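PDB 1GEQ: tryptophan synthase alpha-subunit from Pyrococcus furiosus, which catalyses the aldol cleavage of indoleglycerol phosphate to indole and glyceraldehyde 3-phosphate, a step in the final stage of tryptophan biosynthesis. Local coordinates for residues 71-74 and 75-79; 17-20 and 21-24. All blocks are in the same frame, centred on the assembly; numbering follows the deposited sequence.

How the contacts relate
Contact 2 (17-24) opens helix 18-28, and contact 1 (71-79) lies toward the C-terminal end of helix 65-76 and the turn after it; the two helices lie against each other on the outside of the TIM barrel. Their centres are about 11 Å apart, and they meet by packing: CB of E74 sits 3.5 Å from CD2 of L22, and CD1 of I71 lies 3.6 Å from CG2 of T21. L22 also reaches the backbone at F75 with its other methyl. The catalytic proton acceptor E36 belongs to strand 35-38, between these two helices in the chain; the side chains of V72 in contact 1 and T21 in contact 2 are each about 11 Å from its side chain, so both contacts stand back from E36.

Contact 1. Residues 71-74 and 75-79; sequences IVKE and FRRHS
R77 folds back toward the end of helix 65-76 to meet E74, one turn earlier. Its NE lies 3.3 Å from E74 OE1 in a salt bridge whose hydrogen bond is weak, and the carboxylate stands at the edge of the guanidinium with the two planes 45° apart. E74 gets there by a bend at chi2 (-65°). K73 runs beside R77 in the same direction, its CE 3.2 Å from R77 NH2, while its NZ stays 4.3 Å from that nitrogen; E74 probably offsets part of this like-charge pairing. This is the looser side, where R77 and H78 are exposed to solvent. H78 ND1 gives a weak bond of 3.0 Å to E74 O, which also accepts the backbone N of R77.

The other side is packed tightly: I71, V72 and F75 are buried, and the start of the R76 chain lies alongside V72, with R76 CG 3.3 Å from V72 O. F75 N and R76 N make the helix bonds to I71 O and V72 O, at 2.9 and 2.8 Å respectively. Farther out, R76 NH1 reaches S79 O at 3.1 Å, and its guanidinium forms a salt bridge with D110. I71 and V72 both rest on L37 of strand 35-38, F75 on I35 of that strand, and I71 and F75 share L25 of helix 18-28.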
# COMPACT_ATOMS: atom_id res chain seq x y z
N ILE A 71 8.73 -1.29 13.20
CA ILE A 71 8.29 0.01 12.70
C ILE A 71 6.84 0.27 13.09
O ILE A 71 6.51 1.33 13.63
CB ILE A 71 8.44 0.08 11.16
CG1 ILE A 71 9.92 0.11 10.79
CG2 ILE A 71 7.73 1.31 10.62
CD1 ILE A 71 10.19 0.06 9.30
N VAL A 72 5.97 -0.69 12.80
CA VAL A 72 4.55 -0.57 13.11
C VAL A 72 4.32 -0.47 14.61
O VAL A 72 3.52 0.35 15.07
CB VAL A 72 3.75 -1.77 12.57
CG1 VAL A 72 2.31 -1.70 13.04
CG2 VAL A 72 3.81 -1.79 11.04
N LYS A 73 5.01 -1.30 15.38
CA LYS A 73 4.86 -1.28 16.83
C LYS A 73 5.18 0.11 17.36
O LYS A 73 4.40 0.69 18.12
CB LYS A 73 5.79 -2.31 17.46
CG LYS A 73 5.42 -2.66 18.88
CD LYS A 73 6.59 -3.31 19.61
CE LYS A 73 7.71 -2.31 19.84
NZ LYS A 73 8.99 -2.73 19.20
N GLU A 74 6.33 0.65 16.96
CA GLU A 74 6.74 1.97 17.39
C GLU A 74 5.78 3.05 16.94
O GLU A 74 5.49 3.99 17.68
CB GLU A 74 8.14 2.29 16.87
CG GLU A 74 9.23 1.63 17.68
CD GLU A 74 9.27 2.15 19.10
OE1 GLU A 74 9.43 1.34 20.03
OE2 GLU A 74 9.13 3.38 19.28
N PHE A 75 5.28 2.92 15.72
CA PHE A 75 4.34 3.88 15.18
C PHE A 75 3.04 3.85 15.99
O PHE A 75 2.44 4.89 16.25
CB PHE A 75 4.04 3.54 13.72
CG PHE A 75 3.08 4.48 13.06
CD1 PHE A 75 3.46 5.78 12.73
CD2 PHE A 75 1.78 4.08 12.78
CE1 PHE A 75 2.56 6.65 12.12
CE2 PHE A 75 0.88 4.94 12.17
CZ PHE A 75 1.27 6.23 11.84
N ARG A 76 2.63 2.65 16.38
CA ARG A 76 1.40 2.46 17.14
C ARG A 76 1.43 3.19 18.48
O ARG A 76 0.39 3.47 19.06
CB ARG A 76 1.14 0.97 17.36
CG ARG A 76 0.46 0.31 16.17
CD ARG A 76 -0.95 0.86 16.01
NE ARG A 76 -1.59 0.42 14.77
CZ ARG A 76 -1.98 1.25 13.81
NH1 ARG A 76 -1.79 2.56 13.94
NH2 ARG A 76 -2.56 0.78 12.71
N ARG A 77 2.63 3.50 18.97
CA ARG A 77 2.77 4.22 20.22
C ARG A 77 2.35 5.68 20.06
O ARG A 77 2.04 6.35 21.05
CB ARG A 77 4.23 4.20 20.70
CG ARG A 77 4.57 3.09 21.66
CD ARG A 77 6.03 3.20 22.06
NE ARG A 77 6.73 1.94 21.85
CZ ARG A 77 6.54 0.84 22.57
NH1 ARG A 77 5.66 0.84 23.56
NH2 ARG A 77 7.21 -0.27 22.28
N HIS A 78 2.32 6.17 18.83
CA HIS A 78 1.94 7.56 18.62
C HIS A 78 0.72 7.78 17.73
O HIS A 78 0.24 8.91 17.61
CB HIS A 78 3.12 8.35 18.05
CG HIS A 78 4.44 8.02 18.68
ND1 HIS A 78 5.22 6.96 18.26
CD2 HIS A 78 5.11 8.61 19.70
CE1 HIS A 78 6.31 6.91 19.00
NE2 HIS A 78 6.28 7.89 19.88
N SER A 79 0.21 6.73 17.10
CA SER A 79 -0.93 6.91 16.20
C SER A 79 -1.84 5.71 16.02
O SER A 79 -1.45 4.56 16.24
CB SER A 79 -0.43 7.37 14.83
OG SER A 79 -1.50 7.50 13.91

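Contact 2. Residues 17-20 and 21-24; sequences DKQS and TLNF
With chi1 at -61°, F24 sets its CG anti to its own carbonyl carbon, and the ring folds back over S20 O, which sits 3.1 Å above one face, offset toward the rim. The same oxygen accepts F24 N at 2.8 Å, and CZ of the F24 ring reaches S20 CB at 3.9 Å. S20 in turn is gripped by D17, whose OD1 lies 2.8 Å from both S20 OG and S20 N. The two donors reach OD1 from the same face of the carboxylate: N nearly in line with the C-O bond, OG on the syn side but 35° out of the plane. D17 is thus the N-cap of helix 18-28, and its other oxygen forms a salt bridge with R232. This is the first helix of the TIM barrel, in the beta-alpha-beta unit that joins strand 6-12 to strand 35-38. Its opening turn is held by T21 N to D17 O at 3.1 Å, and T21 OG1 is hydrogen-bonded to G14 N in the loop before it. L22, on the buried side, packs against W70 and E74 of helix 65-76. On the exposed side the amides of Q19 and N23 are turned 60° from each other, with Q19 OE1 and N23 OD1 3.7 Å apart.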
# COMPACT_ATOMS: atom_id res chain seq x y z
N ASP A 17 16.61 3.15 6.01
CA ASP A 17 16.79 2.34 7.21
C ASP A 17 15.50 2.34 8.03
O ASP A 17 14.64 3.20 7.84
CB ASP A 17 17.99 2.86 8.03
CG ASP A 17 17.94 4.35 8.27
OD1 ASP A 17 17.10 4.82 9.06
OD2 ASP A 17 18.77 5.07 7.67
N LYS A 18 15.35 1.38 8.95
CA LYS A 18 14.13 1.27 9.74
C LYS A 18 13.78 2.50 10.57
O LYS A 18 12.60 2.80 10.76
CB LYS A 18 14.19 0.04 10.65
CG LYS A 18 15.17 0.14 11.80
CD LYS A 18 15.05 -1.08 12.72
CE LYS A 18 15.88 -0.87 13.98
NZ LYS A 18 15.78 -2.04 14.90
N GLN A 19 14.79 3.22 11.04
CA GLN A 19 14.54 4.41 11.84
C GLN A 19 14.01 5.56 10.98
O GLN A 19 13.12 6.30 11.39
CB GLN A 19 15.82 4.87 12.55
CG GLN A 19 15.59 6.00 13.53
CD GLN A 19 14.68 5.60 14.68
OE1 GLN A 19 13.72 6.30 15.01
NE2 GLN A 19 14.98 4.46 15.29
N SER A 20 14.55 5.70 9.78
CA SER A 20 14.09 6.76 8.89
C SER A 20 12.65 6.49 8.48
O SER A 20 11.84 7.42 8.43
CB SER A 20 14.99 6.85 7.66
OG SER A 20 16.30 7.27 8.02
N THR A 21 12.32 5.23 8.21
CA THR A 21 10.97 4.86 7.82
C THR A 21 9.99 5.35 8.89
O THR A 21 9.00 6.01 8.57
CB THR A 21 10.81 3.33 7.68
OG1 THR A 21 11.73 2.84 6.68
CG2 THR A 21 9.39 2.97 7.25
N LEU A 22 10.27 5.03 10.15
CA LEU A 22 9.43 5.46 11.25
C LEU A 22 9.30 6.99 11.25
O LEU A 22 8.20 7.53 11.37
CB LEU A 22 10.01 4.98 12.59
CG LEU A 22 9.27 5.37 13.87
CD1 LEU A 22 7.80 4.95 13.77
CD2 LEU A 22 9.94 4.71 15.08
N ASN A 23 10.43 7.68 11.10
CA ASN A 23 10.43 9.13 11.06
C ASN A 23 9.55 9.65 9.93
O ASN A 23 8.84 10.65 10.10
CB ASN A 23 11.86 9.67 10.87
CG ASN A 23 12.71 9.54 12.12
OD1 ASN A 23 12.21 9.19 13.19
ND2 ASN A 23 13.99 9.85 11.99
N PHE A 24 9.60 9.00 8.78
CA PHE A 24 8.79 9.43 7.65
C PHE A 24 7.31 9.25 7.98
O PHE A 24 6.50 10.14 7.71
CB PHE A 24 9.12 8.62 6.38
CG PHE A 24 10.56 8.76 5.92
CD1 PHE A 24 11.28 9.93 6.18
CD2 PHE A 24 11.16 7.75 5.18
CE1 PHE A 24 12.59 10.08 5.69
CE2 PHE A 24 12.46 7.90 4.69
CZ PHE A 24 13.18 9.06 4.95